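Side-chain contacts in short-chain dehydrogenase/reductase SDR (Vibrio parahaemolyticus, PDB 3GUY), which probably catalyses NAD(P)-dependent oxidation or reduction, as a Rossmann-fold member of the short-chain dehydrogenase/reductase family: residues Met129-Ala132 with Ala133-Lys137; Ala149-Gly152 with Leu153-Val157. The protein carries 2 engineered substitutions. All blocks are in the same frame, centred on the assembly; numbering follows the deposited sequence.

Interaction 1: residues Met129-Ala132 with Ala133-Lys137; sequences MSTA and AQQPK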
loop_
_atom_site.group_PDB
_atom_site.type_symbol
_atom_site.label_atom_id
_atom_site.label_comp_id
_atom_site.label_asym_id
_atom_site.label_seq_id
_atom_site.Cartn_x
_atom_site.Cartn_y
_atom_site.Cartn_z
ATOM N N MET D 129 -3.279 -6.577 -14.869
ATOM C CA MET D 129 -3.277 -5.149 -14.593
ATOM C C MET D 129 -1.939 -4.612 -15.099
ATOM O O MET D 129 -1.614 -4.740 -16.268
ATOM C CB MET D 129 -3.560 -4.865 -13.076
ATOM C CG MET D 129 -5.026 -5.030 -12.704
ATOM S SD MET D 129 -5.433 -5.162 -10.982
ATOM C CE MET D 129 -4.813 -6.874 -10.797
ATOM N N SER D 130 -1.143 -4.037 -14.224
ATOM C CA SER D 130 0.119 -3.432 -14.618
ATOM C C SER D 130 0.794 -3.102 -13.307
ATOM O O SER D 130 0.118 -3.024 -12.244
ATOM C CB SER D 130 -0.114 -2.145 -15.422
ATOM O OG SER D 130 0.976 -1.249 -15.259
ATOM N N THR D 131 2.117 -2.955 -13.344
ATOM C CA THR D 131 2.847 -2.441 -12.173
ATOM C C THR D 131 2.368 -1.036 -11.803
ATOM O O THR D 131 2.458 -0.663 -10.630
ATOM C CB THR D 131 4.357 -2.494 -12.343
ATOM O OG1 THR D 131 4.744 -1.817 -13.541
ATOM C CG2 THR D 131 4.792 -3.982 -12.440
ATOM N N ALA D 132 1.780 -0.319 -12.757
ATOM C CA ALA D 132 1.173 1.009 -12.494
ATOM C C ALA D 132 -0.009 0.956 -11.487
ATOM O O ALA D 132 -0.439 1.986 -10.997
ATOM C CB ALA D 132 0.731 1.667 -13.801
ATOM N N ALA D 133 -0.554 -0.236 -11.222
ATOM C CA ALA D 133 -1.616 -0.456 -10.240
ATOM C C ALA D 133 -1.109 -0.389 -8.821
ATOM O O ALA D 133 -1.869 -0.220 -7.898
ATOM C CB ALA D 133 -2.328 -1.870 -10.503
ATOM N N GLN D 134 0.193 -0.502 -8.639
ATOM C CA GLN D 134 0.771 -0.642 -7.318
ATOM C C GLN D 134 1.662 0.520 -6.871
ATOM O O GLN D 134 2.101 0.505 -5.765
ATOM C CB GLN D 134 1.572 -1.962 -7.282
ATOM C CG GLN D 134 0.606 -3.147 -7.493
ATOM C CD GLN D 134 1.188 -4.454 -7.171
ATOM O OE1 GLN D 134 0.563 -5.241 -6.484
ATOM N NE2 GLN D 134 2.379 -4.733 -7.702
ATOM N N GLN D 135 1.917 1.499 -7.730
ATOM C CA GLN D 135 2.713 2.689 -7.381
ATOM C C GLN D 135 2.226 3.860 -8.208
ATOM O O GLN D 135 1.672 3.676 -9.277
ATOM C CB GLN D 135 4.191 2.573 -7.785
ATOM C CG GLN D 135 4.875 1.245 -7.615
ATOM C CD GLN D 135 5.741 0.958 -8.843
ATOM O OE1 GLN D 135 6.608 1.766 -9.203
ATOM N NE2 GLN D 135 5.467 -0.154 -9.518
ATOM N N PRO D 136 2.538 5.079 -7.764
ATOM C CA PRO D 136 2.234 6.216 -8.590
ATOM C C PRO D 136 3.383 6.464 -9.563
ATOM O O PRO D 136 4.503 6.044 -9.306
ATOM C CB PRO D 136 2.104 7.346 -7.580
ATOM C CG PRO D 136 3.003 6.902 -6.432
ATOM C CD PRO D 136 2.948 5.448 -6.391
ATOM N N LYS D 137 3.094 7.090 -10.684
ATOM C CA LYS D 137 4.126 7.424 -11.670
ATOM C C LYS D 137 3.871 8.790 -12.305
ATOM O O LYS D 137 2.768 9.065 -12.816
ATOM C CB LYS D 137 4.163 6.329 -12.728
ATOM C CG LYS D 137 4.687 4.972 -12.190
ATOM C CD LYS D 137 4.145 3.752 -12.928
ATOM C CE LYS D 137 5.048 2.476 -12.694
ATOM N NZ LYS D 137 4.666 1.329 -13.589
#

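Interaction 2: residues Ala149-Gly152 with Leu153-Val157; sequences AVKG and LIESV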
loop_
_atom_site.group_PDB
_atom_site.type_symbol
_atom_site.label_atom_id
_atom_site.label_comp_id
_atom_site.label_asym_id
_atom_site.label_seq_id
_atom_site.Cartn_x
_atom_site.Cartn_y
_atom_site.Cartn_z
ATOM N N ALA D 149 -7.745 1.669 -9.895
ATOM C CA ALA D 149 -9.192 1.416 -9.844
ATOM C C ALA D 149 -9.508 -0.103 -9.997
ATOM O O ALA D 149 -10.201 -0.701 -9.185
ATOM C CB ALA D 149 -9.927 2.247 -10.909
ATOM N N VAL D 150 -8.930 -0.709 -11.012
ATOM C CA VAL D 150 -9.075 -2.150 -11.183
ATOM C C VAL D 150 -8.616 -2.958 -9.955
ATOM O O VAL D 150 -9.296 -3.861 -9.562
ATOM C CB VAL D 150 -8.491 -2.688 -12.507
ATOM C CG1 VAL D 150 -8.682 -4.257 -12.603
ATOM C CG2 VAL D 150 -9.117 -1.984 -13.724
ATOM N N LYS D 151 -7.485 -2.627 -9.345
ATOM C CA LYS D 151 -7.031 -3.315 -8.145
ATOM C C LYS D 151 -7.964 -3.170 -6.933
ATOM O O LYS D 151 -8.160 -4.104 -6.206
ATOM C CB LYS D 151 -5.648 -2.850 -7.759
ATOM C CG LYS D 151 -5.054 -3.661 -6.676
ATOM C CD LYS D 151 -3.651 -3.184 -6.398
ATOM C CE LYS D 151 -3.282 -3.341 -4.981
ATOM N NZ LYS D 151 -2.498 -4.483 -4.894
ATOM N N GLY D 152 -8.543 -1.994 -6.749
ATOM C CA GLY D 152 -9.498 -1.804 -5.691
ATOM C C GLY D 152 -10.748 -2.626 -5.945
ATOM O O GLY D 152 -11.291 -3.201 -5.010
ATOM N N LEU D 153 -11.175 -2.666 -7.195
ATOM C CA LEU D 153 -12.296 -3.521 -7.620
ATOM C C LEU D 153 -12.006 -4.972 -7.291
ATOM O O LEU D 153 -12.761 -5.605 -6.516
ATOM C CB LEU D 153 -12.535 -3.369 -9.100
ATOM C CG LEU D 153 -13.668 -4.160 -9.727
ATOM C CD1 LEU D 153 -15.029 -3.429 -9.471
ATOM C CD2 LEU D 153 -13.383 -4.312 -11.201
ATOM N N ILE D 154 -10.907 -5.505 -7.807
ATOM C CA ILE D 154 -10.657 -6.971 -7.596
ATOM C C ILE D 154 -10.421 -7.322 -6.114
ATOM O O ILE D 154 -10.831 -8.370 -5.676
ATOM C CB ILE D 154 -9.599 -7.545 -8.548
ATOM C CG1 ILE D 154 -8.168 -7.114 -8.215
ATOM C CG2 ILE D 154 -9.870 -7.102 -9.976
ATOM C CD1 ILE D 154 -7.353 -8.169 -7.479
ATOM N N GLU D 155 -9.838 -6.419 -5.317
ATOM C CA GLU D 155 -9.550 -6.753 -3.940
ATOM C C GLU D 155 -10.825 -6.747 -3.080
ATOM O O GLU D 155 -10.980 -7.534 -2.135
ATOM C CB GLU D 155 -8.465 -5.859 -3.367
ATOM C CG GLU D 155 -7.101 -6.017 -4.041
ATOM C CD GLU D 155 -6.281 -7.251 -3.607
ATOM O OE1 GLU D 155 -6.845 -8.218 -3.040
ATOM O OE2 GLU D 155 -5.037 -7.260 -3.870
ATOM N N SER D 156 -11.759 -5.939 -3.507
ATOM C CA SER D 156 -13.073 -5.927 -2.939
ATOM C C SER D 156 -13.897 -7.157 -3.317
ATOM O O SER D 156 -14.547 -7.748 -2.427
ATOM C CB SER D 156 -13.788 -4.650 -3.378
ATOM O OG SER D 156 -13.075 -3.492 -2.902
ATOM N N VAL D 157 -13.905 -7.477 -4.601
ATOM C CA VAL D 157 -14.688 -8.624 -5.136
ATOM C C VAL D 157 -14.067 -9.919 -4.511
ATOM O O VAL D 157 -14.810 -10.823 -4.048
ATOM C CB VAL D 157 -14.795 -8.617 -6.685
ATOM C CG1 VAL D 157 -15.558 -9.858 -7.225
ATOM C CG2 VAL D 157 -15.449 -7.325 -7.230
HETATM O O HOH W 1 -3.905 -5.533 -1.974
#

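Interaction 1: residues Met129-Ala132 with Ala133-Lys137
Lys137 reaches back over the turn to Thr131, where its NZ donates a weak hydrogen bond to OG1 at 3.1 Å. The lysine chain is extended beyond CG, and this carries NZ along Ala132: Lys137 CD lies 4.1 Å from Ala132 CB, and Lys137 CE keeps the same distance from Ala132 CA. Thr131 meets it obliquely. Its chi1 of 54° sets OG1 between the backbone N and the carbonyl carbon, turned to the incoming ammonium, while CG2 takes the position anti to the carbonyl carbon. The amide end of Gln135 also comes to Thr131, with NE2 3.2 Å from Thr131 O and alongside CB.

The backbone under these side chains is a short 3-10 turn. Ala133 N donates to Ser130 O and Gln134 N to Thr131 O, both at 3.0 Å. Ser130 OG accepts from Ala132 N at 2.8 Å, which makes an ST turn at the start of the bend. Met129 CB packs on Ala133 CB at 4.1 Å.

The loop links strand 124-128 to helix 141-160. Ser130 and Ala132 touch Tyr143 of that helix, and Ser130 beside Tyr143 is consistent with the Ser and Tyr of the short-chain dehydrogenase active site. Met129 and Ala133 both lie against Tyr172 of strand 167-174, and Thr131 rests on Thr219 and Asn221 of strand 214-222.

Interaction 2: residues Ala149-Gly152 with Leu153-Val157
Ser156 and Gly152 meet one helical turn apart, where Gly152 O takes two bonds: from Ser156 OG at 2.8 Å and from Ser156 N at 3.2 Å. The two donors arrive from opposite faces of the carbonyl plane. With chi1 at -61°, OG folds back beside its own backbone N and thus over the preceding turn. The same OG is also hydrogen-bonded to the backbone N of Lys137 of the second subunit.

The carbonyls of Ala149, Val150 and Lys151 each accept a regular i to i+4 bond: Ala149 O from Leu153 N, Val150 O from Ile154 N at 2.9 Å and Lys151 O from Glu155 N.

Lys151 and Glu155 run side by side, pointing the same way, with their CG atoms 4.1 Å apart. Their charged ends form a long salt bridge, Lys151 NZ to Glu155 OE2 at 3.9 Å, and a water weakly bonded to both joins them. Each has another partner: OE1 of Glu155 pairs with Arg158, and Lys151 NZ is weakly bonded to Tyr172 OH. Val150 CG1 meets Ile154 CG2 at 4.1 Å on the apolar flank.

The charge pair, long, water-linked and shared with Arg158 and Tyr172, is therefore probably weak, whereas Ser156 OG is bonded both within its helix and across the subunit interface.

Interaction 1 comes first along the chain, in the loop after strand 124-128; interaction 2 follows on helix 141-160, within the beta-alpha-beta unit that ends in strand 167-174. Their centres are about 13 Å apart, yet they touch: Met129 CG packs on Val150 CG1 at 3.7 Å, and Gln134 OE1 lies 3.5 Å from Lys151 NZ, a packing contact. The loop therefore rests directly on the helix that it leads into, beside the parallel Rossmann sheet. Both also reach the second subunit, where Pro136 of the loop packs on Ser156 of the second subunit. Both thus lie close to where helix 141-160 meets the sheet and the second subunit.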